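Local atomic coordinates of thiol peroxidase (PDB entry 2YZH), a protein that probably reduces hydrogen peroxide and organic hydroperoxides to water and alcohols at the expense of thioredoxin, protecting the cell from oxidative stress. Residues Gly44-Asp47 with Val48-Ile52; Ala92-Arg95 with Phe96-Phe100. One frame throughout, in Å; residues are numbered along the deposited sequence.

Contact 1 (Gly44-Asp47 with Val48-Ile52); sequences GAKD and VVQVI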
loop_
_atom_site.group_PDB
_atom_site.type_symbol
_atom_site.label_atom_id
_atom_site.label_comp_id
_atom_site.label_asym_id
_atom_site.label_seq_id
_atom_site.Cartn_x
_atom_site.Cartn_y
_atom_site.Cartn_z
ATOM N N GLY D 44 -20.575 5.845 0.236
ATOM C CA GLY D 44 -21.519 5.420 -0.782
ATOM C C GLY D 44 -22.918 5.809 -0.343
ATOM O O GLY D 44 -23.087 6.471 0.680
ATOM N N ALA D 45 -23.926 5.399 -1.100
ATOM C CA ALA D 45 -25.300 5.740 -0.756
ATOM C C ALA D 45 -25.996 4.632 0.032
ATOM O O ALA D 45 -26.028 3.480 -0.394
ATOM C CB ALA D 45 -26.087 6.049 -2.026
ATOM N N LYS D 46 -26.543 4.995 1.189
ATOM C CA LYS D 46 -27.276 4.060 2.043
ATOM C C LYS D 46 -28.597 4.727 2.420
ATOM O O LYS D 46 -28.711 5.945 2.364
ATOM C CB LYS D 46 -26.488 3.759 3.319
ATOM C CG LYS D 46 -25.166 3.046 3.114
ATOM C CD LYS D 46 -24.559 2.687 4.466
ATOM C CE LYS D 46 -23.284 1.884 4.321
ATOM N NZ LYS D 46 -22.811 1.400 5.648
ATOM N N ASP D 47 -29.593 3.936 2.808
ATOM C CA ASP D 47 -30.887 4.499 3.194
ATOM C C ASP D 47 -30.804 5.011 4.631
ATOM O O ASP D 47 -31.697 4.760 5.443
ATOM C CB ASP D 47 -31.984 3.430 3.079
ATOM C CG ASP D 47 -33.382 3.982 3.345
ATOM O OD1 ASP D 47 -34.314 3.167 3.512
ATOM O OD2 ASP D 47 -33.553 5.222 3.381
ATOM N N VAL D 48 -29.727 5.731 4.935
ATOM C CA VAL D 48 -29.504 6.271 6.272
ATOM C C VAL D 48 -28.411 7.340 6.232
ATOM O O VAL D 48 -27.531 7.302 5.369
ATOM C CB VAL D 48 -29.068 5.147 7.248
ATOM C CG1 VAL D 48 -27.698 4.616 6.852
ATOM C CG2 VAL D 48 -29.055 5.663 8.679
ATOM N N VAL D 49 -28.466 8.296 7.157
ATOM C CA VAL D 49 -27.452 9.345 7.204
ATOM C C VAL D 49 -26.198 8.771 7.852
ATOM O O VAL D 49 -26.263 8.170 8.921
ATOM C CB VAL D 49 -27.937 10.577 8.006
ATOM C CG1 VAL D 49 -26.781 11.535 8.244
ATOM C CG2 VAL D 49 -29.037 11.292 7.234
ATOM N N GLN D 50 -25.056 8.954 7.202
ATOM C CA GLN D 50 -23.810 8.423 7.727
ATOM C C GLN D 50 -22.902 9.502 8.283
ATOM O O GLN D 50 -22.762 10.572 7.700
ATOM C CB GLN D 50 -23.042 7.680 6.632
ATOM C CG GLN D 50 -23.809 6.607 5.906
ATOM C CD GLN D 50 -22.957 5.950 4.836
ATOM O OE1 GLN D 50 -21.932 5.342 5.140
ATOM N NE2 GLN D 50 -23.369 6.080 3.580
ATOM N N VAL D 51 -22.282 9.204 9.416
ATOM C CA VAL D 51 -21.346 10.120 10.045
ATOM C C VAL D 51 -20.034 9.358 10.183
ATOM O O VAL D 51 -19.956 8.371 10.911
ATOM C CB VAL D 51 -21.823 10.564 11.445
ATOM C CG1 VAL D 51 -20.797 11.511 12.070
ATOM C CG2 VAL D 51 -23.179 11.247 11.336
ATOM N N ILE D 52 -19.017 9.812 9.461
ATOM C CA ILE D 52 -17.707 9.180 9.484
ATOM C C ILE D 52 -16.748 10.119 10.201
ATOM O O ILE D 52 -16.509 11.239 9.756
ATOM C CB ILE D 52 -17.215 8.914 8.052
ATOM C CG1 ILE D 52 -18.222 8.017 7.326
ATOM C CG2 ILE D 52 -15.839 8.266 8.077
ATOM C CD1 ILE D 52 -17.924 7.821 5.852
HETATM O O HOH W 1 -25.874 7.371 3.138
#
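Lys46 and Gln50 lay their side chains across one another at about a right angle where the loop after strand 39-42 turns, through an inverse gamma turn centred on Asp47, into strand 49-54 of the thioredoxin-fold sheet. The turn brings Val48 N back to Lys46 O at 2.8 Å, a weak bond with an N-H...O angle of 145°. CB of Lys46 packs against CG1 of Val48 at 3.8 Å; CG, set anti to the carbonyl carbon (chi1 -64°), meets Gln50 NE2; CD lies 3.7 Å from Gln50 CD, almost straight above the amide plane; and CE passes Gln50 OE1. With the chain extended beyond CG, the methylenes pass over one face of the Gln50 amide, and the ammonium group goes on to hydrogen-bond the carbonyl of Ile41. Cutting Lys46 back to an alanine would probably leave that face of the Gln50 amide without its aliphatic cover and the Ile41 carbonyl without this donor. The amide itself is held at both ends, for OE1 accepts from the backbone N of Gly43 and NE2 donates to a water. That water ties loop to strand: it accepts from Lys46 N at 3.1 Å and from Gln50 NE2 at 2.9 Å, and it lies 2.8 Å from Val48 O, to which it probably donates.

Contact 2 (Ala92-Arg95 with Phe96-Phe100); sequences AQKR and FCESF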
loop_
_atom_site.group_PDB
_atom_site.type_symbol
_atom_site.label_atom_id
_atom_site.label_comp_id
_atom_site.label_asym_id
_atom_site.label_seq_id
_atom_site.Cartn_x
_atom_site.Cartn_y
_atom_site.Cartn_z
ATOM N N ALA D 92 -6.712 -3.288 19.011
ATOM C CA ALA D 92 -6.609 -2.140 19.906
ATOM C C ALA D 92 -7.976 -1.480 20.041
ATOM O O ALA D 92 -8.342 -1.006 21.114
ATOM C CB ALA D 92 -5.595 -1.142 19.369
ATOM N N GLN D 93 -8.735 -1.452 18.946
ATOM C CA GLN D 93 -10.060 -0.849 18.971
ATOM C C GLN D 93 -10.992 -1.650 19.869
ATOM O O GLN D 93 -11.853 -1.085 20.545
ATOM C CB GLN D 93 -10.654 -0.768 17.560
ATOM C CG GLN D 93 -9.839 0.067 16.575
ATOM C CD GLN D 93 -10.686 0.602 15.434
ATOM O OE1 GLN D 93 -11.584 -0.085 14.943
ATOM N NE2 GLN D 93 -10.400 1.829 15.002
ATOM N N LYS D 94 -10.818 -2.966 19.880
ATOM C CA LYS D 94 -11.663 -3.814 20.712
ATOM C C LYS D 94 -11.402 -3.513 22.187
ATOM O O LYS D 94 -12.335 -3.348 22.972
ATOM C CB LYS D 94 -11.384 -5.292 20.427
ATOM C CG LYS D 94 -12.377 -6.242 21.082
ATOM C CD LYS D 94 -12.061 -7.692 20.745
ATOM C CE LYS D 94 -13.152 -8.625 21.244
ATOM N NZ LYS D 94 -14.471 -8.311 20.615
ATOM N N ARG D 95 -10.128 -3.432 22.553
ATOM C CA ARG D 95 -9.741 -3.149 23.932
ATOM C C ARG D 95 -10.285 -1.786 24.349
ATOM O O ARG D 95 -10.715 -1.600 25.491
ATOM C CB ARG D 95 -8.217 -3.163 24.053
ATOM C CG ARG D 95 -7.582 -4.377 23.393
ATOM C CD ARG D 95 -7.228 -5.479 24.379
ATOM N NE ARG D 95 -5.836 -5.365 24.804
ATOM C CZ ARG D 95 -5.181 -6.300 25.484
ATOM N NH1 ARG D 95 -5.792 -7.427 25.826
ATOM N NH2 ARG D 95 -3.912 -6.108 25.815
ATOM N N PHE D 96 -10.270 -0.837 23.416
ATOM C CA PHE D 96 -10.774 0.502 23.686
ATOM C C PHE D 96 -12.254 0.457 24.039
ATOM O O PHE D 96 -12.669 0.954 25.085
ATOM C CB PHE D 96 -10.587 1.409 22.468
ATOM C CG PHE D 96 -11.248 2.750 22.613
ATOM C CD1 PHE D 96 -10.711 3.718 23.454
ATOM C CD2 PHE D 96 -12.430 3.033 21.936
ATOM C CE1 PHE D 96 -11.344 4.952 23.620
ATOM C CE2 PHE D 96 -13.070 4.262 22.097
ATOM C CZ PHE D 96 -12.525 5.222 22.941
ATOM N N CYS D 97 -13.050 -0.128 23.149
ATOM C CA CYS D 97 -14.487 -0.235 23.367
ATOM C C CYS D 97 -14.806 -0.901 24.694
ATOM O O CYS D 97 -15.718 -0.481 25.406
ATOM C CB CYS D 97 -15.138 -1.026 22.236
ATOM S SG CYS D 97 -15.124 -0.165 20.666
ATOM N N GLU D 98 -14.053 -1.944 25.022
ATOM C CA GLU D 98 -14.264 -2.663 26.269
ATOM C C GLU D 98 -13.980 -1.775 27.479
ATOM O O GLU D 98 -14.722 -1.802 28.459
ATOM C CB GLU D 98 -13.382 -3.914 26.310
ATOM C CG GLU D 98 -13.721 -4.933 25.227
ATOM C CD GLU D 98 -12.931 -6.223 25.359
ATOM O OE1 GLU D 98 -12.965 -6.827 26.451
ATOM O OE2 GLU D 98 -12.284 -6.639 24.375
ATOM N N SER D 99 -12.918 -0.980 27.400
ATOM C CA SER D 99 -12.544 -0.095 28.500
ATOM C C SER D 99 -13.405 1.158 28.614
ATOM O O SER D 99 -13.629 1.657 29.717
ATOM C CB SER D 99 -11.077 0.321 28.366
ATOM O OG SER D 99 -10.220 -0.804 28.422
ATOM N N PHE D 100 -13.886 1.670 27.484
ATOM C CA PHE D 100 -14.702 2.883 27.492
ATOM C C PHE D 100 -16.191 2.653 27.256
ATOM O O PHE D 100 -16.956 3.608 27.122
ATOM C CB PHE D 100 -14.179 3.885 26.457
ATOM C CG PHE D 100 -12.903 4.568 26.862
ATOM C CD1 PHE D 100 -11.710 3.858 26.940
ATOM C CD2 PHE D 100 -12.894 5.924 27.174
ATOM C CE1 PHE D 100 -10.525 4.489 27.321
ATOM C CE2 PHE D 100 -11.717 6.567 27.555
ATOM C CZ PHE D 100 -10.530 5.846 27.629
#
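Helix 90-100, the helical connection of the beta-alpha-beta unit between strands 80-86 and 106-109 of this thioredoxin-like fold, illustrates how i to i+4 contacts build up near a helix end. Successive backbone bonds join Ala92 to Phe96, Gln93 to Cys97 and Lys94 to Glu98, the second almost straight at 175°. At the next residue, Arg95 O takes two donors, both from Ser99: the backbone N at 3.0 Å and the hydroxyl OG at 3.1 Å, reaching the oxygen from opposite faces of its carbonyl plane. The serine OG stands beside its own backbone N (chi1 -61°), which turns it back along the helix to this oxygen.

On the outer side, Glu98 reaches back over the preceding turn, its CG 3.1 Å from Lys94 O and its OE2 3.3 Å from Lys94 CG. This one carboxylate oxygen thus rests against the lysine's methylene groups, while NZ, swung aside by the bend at chi4, remains 4.7 Å from OE2; the charged atoms are not in contact, and any attraction between them is probably weak. Arg95 reaches outward instead, and its NH2 forms a salt bridge with Glu64 of the second subunit.

The inner side is formed by Cys97, predicted to be the resolving partner of Cys63 but not disulfide-bonded here, and by Phe96, whose side chain packs on Glu64 and Thr67 of helix 61-73 in its own chain. Within 96-100, Phe96 also meets Phe100 one turn on, CE1 of Phe96 lying 3.5 Å above the Phe100 ring plane, displaced toward its rim.

In the fold
The two contacts show local side-chain packing at two different places in one thioredoxin-like domain. Contact 1 marks the entry to strand 49-54, whereas contact 2 lies in the helix that follows the neighbouring parallel strand 80-86. Their centres are 24 Å apart and their nearest atoms about 11 Å, so they do not touch. Contact 1 lies away from the redox centre, at the surface. Contact 2 is close to the redox centre: the side chain of Phe96 is about 7 Å from that of Cys63, the predicted peroxidatic cysteine, and Cys97 is its predicted disulfide partner. Contact 2 also borders the second subunit, which does not touch contact 1.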